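Local coordinates for techylectin-5A (Tachypleus tridentatus, PDB 1JC9), which recognises acetyl group-containing substances on cell surfaces as a lectin of innate immunity, agglutinating human erythrocytes and both Gram-negative and Gram-positive bacteria, at residues 123-127 against 128-132. Residues are numbered along the deposited sequence; the frame is centred on the assembly and turned at random.
Sequences FWLGN and DRIFA
Ile130 reaches back from the first turn of a helix to the indole of Trp124, at the end of a short strand. The CD1 methyl of Ile130 meets the ring obliquely, near its rim, and comes nearest at CZ2 of Trp124, 3.6 Å away. The two side chains cross at about a right angle. Ile130 sets CG1 beside its own backbone N (chi1 -65°) and extends from there, which carries CD1 past the carbonyl of Gly126 to the indole. CG of Asn127 lies at the edge of the same indole, in its plane. The NE1 of Trp124 gives a weak hydrogen bond to OD1 of Asn127, 3.1 Å long and bent to 133°. Asn127 and Ile130 lie side by side and point the same way.

Arg129 crosses Leu125 at about a right angle, with CB of Arg129 4.1 Å from CG of Leu125. The extended chain of Arg129 brings its NH1 to the backbone O of Leu125 at 3.1 Å. This bond lies in the carbonyl plane but is tilted from the guanidinium plane.

Gly126 is the N-cap residue. Its O accepts from N of Ile130 at 2.8 Å, and O of Asn127 accepts from N of Phe131 at 2.8 Å. The carboxylate of Asp128 is held from outside the two segments, OD2 by a salt bridge with Lys113 and OD1 by a hydrogen bond with Tyr169.

The contact is a local strand-to-helix turn in the fibrinogen C-terminal domain. Strand 123-124 pairs antiparallel with strands 89-95 and 116-117. Helix 127-136 follows after Leu125 and Gly126, and Tyr112 of helix 109-114 packs edge-to-face with Trp124.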
loop_
_atom_site.group_PDB
_atom_site.type_symbol
_atom_site.label_atom_id
_atom_site.label_comp_id
_atom_site.label_asym_id
_atom_site.label_seq_id
_atom_site.Cartn_x
_atom_site.Cartn_y
_atom_site.Cartn_z
ATOM N N PHE A 123 0.281 -8.930 2.893
ATOM C CA PHE A 123 1.679 -8.538 3.047
ATOM C C PHE A 123 1.923 -7.051 2.801
ATOM O O PHE A 123 1.028 -6.316 2.389
ATOM C CB PHE A 123 2.537 -9.305 2.042
ATOM C CG PHE A 123 2.361 -8.828 0.620
ATOM C CD1 PHE A 123 1.185 -9.096 -0.080
ATOM C CD2 PHE A 123 3.341 -8.047 0.008
ATOM C CE1 PHE A 123 0.983 -8.590 -1.366
ATOM C CE2 PHE A 123 3.152 -7.533 -1.280
ATOM C CZ PHE A 123 1.972 -7.803 -1.967
ATOM N N TRP A 124 3.163 -6.642 3.063
ATOM C CA TRP A 124 3.647 -5.287 2.833
ATOM C C TRP A 124 4.982 -5.559 2.153
ATOM O O TRP A 124 5.853 -6.197 2.738
ATOM C CB TRP A 124 3.875 -4.530 4.144
ATOM C CG TRP A 124 4.464 -3.156 3.915
ATOM C CD1 TRP A 124 5.761 -2.772 4.117
ATOM C CD2 TRP A 124 3.775 -1.998 3.423
ATOM N NE1 TRP A 124 5.920 -1.443 3.782
ATOM C CE2 TRP A 124 4.716 -0.947 3.353
ATOM C CE3 TRP A 124 2.451 -1.747 3.033
ATOM C CZ2 TRP A 124 4.376 0.336 2.914
ATOM C CZ3 TRP A 124 2.114 -0.468 2.596
ATOM C CH2 TRP A 124 3.076 0.555 2.541
ATOM N N LEU A 125 5.138 -5.091 0.919
ATOM C CA LEU A 125 6.355 -5.353 0.161
ATOM C C LEU A 125 7.662 -4.911 0.812
ATOM O O LEU A 125 8.673 -5.595 0.688
ATOM C CB LEU A 125 6.243 -4.733 -1.239
ATOM C CG LEU A 125 7.307 -5.168 -2.249
ATOM C CD1 LEU A 125 7.173 -6.668 -2.521
ATOM C CD2 LEU A 125 7.145 -4.380 -3.542
ATOM N N GLY A 126 7.651 -3.771 1.498
ATOM C CA GLY A 126 8.872 -3.273 2.123
ATOM C C GLY A 126 9.186 -1.892 1.580
ATOM O O GLY A 126 9.208 -1.696 0.365
ATOM N N ASN A 127 9.436 -0.930 2.462
ATOM C CA ASN A 127 9.702 0.431 2.012
ATOM C C ASN A 127 10.945 0.596 1.139
ATOM O O ASN A 127 10.926 1.385 0.190
ATOM C CB ASN A 127 9.743 1.387 3.209
ATOM C CG ASN A 127 8.395 1.490 3.915
ATOM O OD1 ASN A 127 7.346 1.250 3.311
ATOM N ND2 ASN A 127 8.415 1.862 5.189
ATOM N N ASP A 128 12.019 -0.134 1.429
ATOM C CA ASP A 128 13.213 -0.014 0.591
ATOM C C ASP A 128 12.891 -0.516 -0.813
ATOM O O ASP A 128 13.394 0.014 -1.802
ATOM C CB ASP A 128 14.391 -0.820 1.157
ATOM C CG ASP A 128 15.034 -0.157 2.362
ATOM O OD1 ASP A 128 14.891 1.075 2.530
ATOM O OD2 ASP A 128 15.701 -0.869 3.138
ATOM N N ARG A 129 12.045 -1.537 -0.902
ATOM C CA ARG A 129 11.666 -2.081 -2.203
ATOM C C ARG A 129 10.703 -1.149 -2.922
ATOM O O ARG A 129 10.775 -0.987 -4.137
ATOM C CB ARG A 129 11.031 -3.460 -2.039
ATOM C CG ARG A 129 12.022 -4.557 -1.717
ATOM C CD ARG A 129 11.277 -5.746 -1.174
ATOM N NE ARG A 129 12.130 -6.904 -0.922
ATOM C CZ ARG A 129 11.707 -7.997 -0.292
ATOM N NH1 ARG A 129 10.452 -8.070 0.146
ATOM N NH2 ARG A 129 12.528 -9.014 -0.102
ATOM N N ILE A 130 9.798 -0.534 -2.168
ATOM C CA ILE A 130 8.839 0.389 -2.758
ATOM C C ILE A 130 9.586 1.625 -3.260
ATOM O O ILE A 130 9.264 2.176 -4.319
ATOM C CB ILE A 130 7.748 0.777 -1.734
ATOM C CG1 ILE A 130 6.925 -0.468 -1.381
ATOM C CG2 ILE A 130 6.858 1.879 -2.299
ATOM C CD1 ILE A 130 5.894 -0.262 -0.283
ATOM N N PHE A 131 10.586 2.062 -2.501
ATOM C CA PHE A 131 11.401 3.205 -2.913
ATOM C C PHE A 131 12.099 2.852 -4.233
ATOM O O PHE A 131 12.077 3.628 -5.189
ATOM C CB PHE A 131 12.468 3.516 -1.854
ATOM C CG PHE A 131 13.630 4.315 -2.381
ATOM C CD1 PHE A 131 13.512 5.686 -2.603
ATOM C CD2 PHE A 131 14.832 3.684 -2.695
ATOM C CE1 PHE A 131 14.571 6.419 -3.130
ATOM C CE2 PHE A 131 15.901 4.403 -3.223
ATOM C CZ PHE A 131 15.773 5.777 -3.444
ATOM N N ALA A 132 12.712 1.671 -4.277
ATOM C CA ALA A 132 13.433 1.213 -5.464
ATOM C C ALA A 132 12.545 1.151 -6.704
ATOM O O ALA A 132 12.945 1.592 -7.781
ATOM C CB ALA A 132 14.058 -0.159 -5.204
#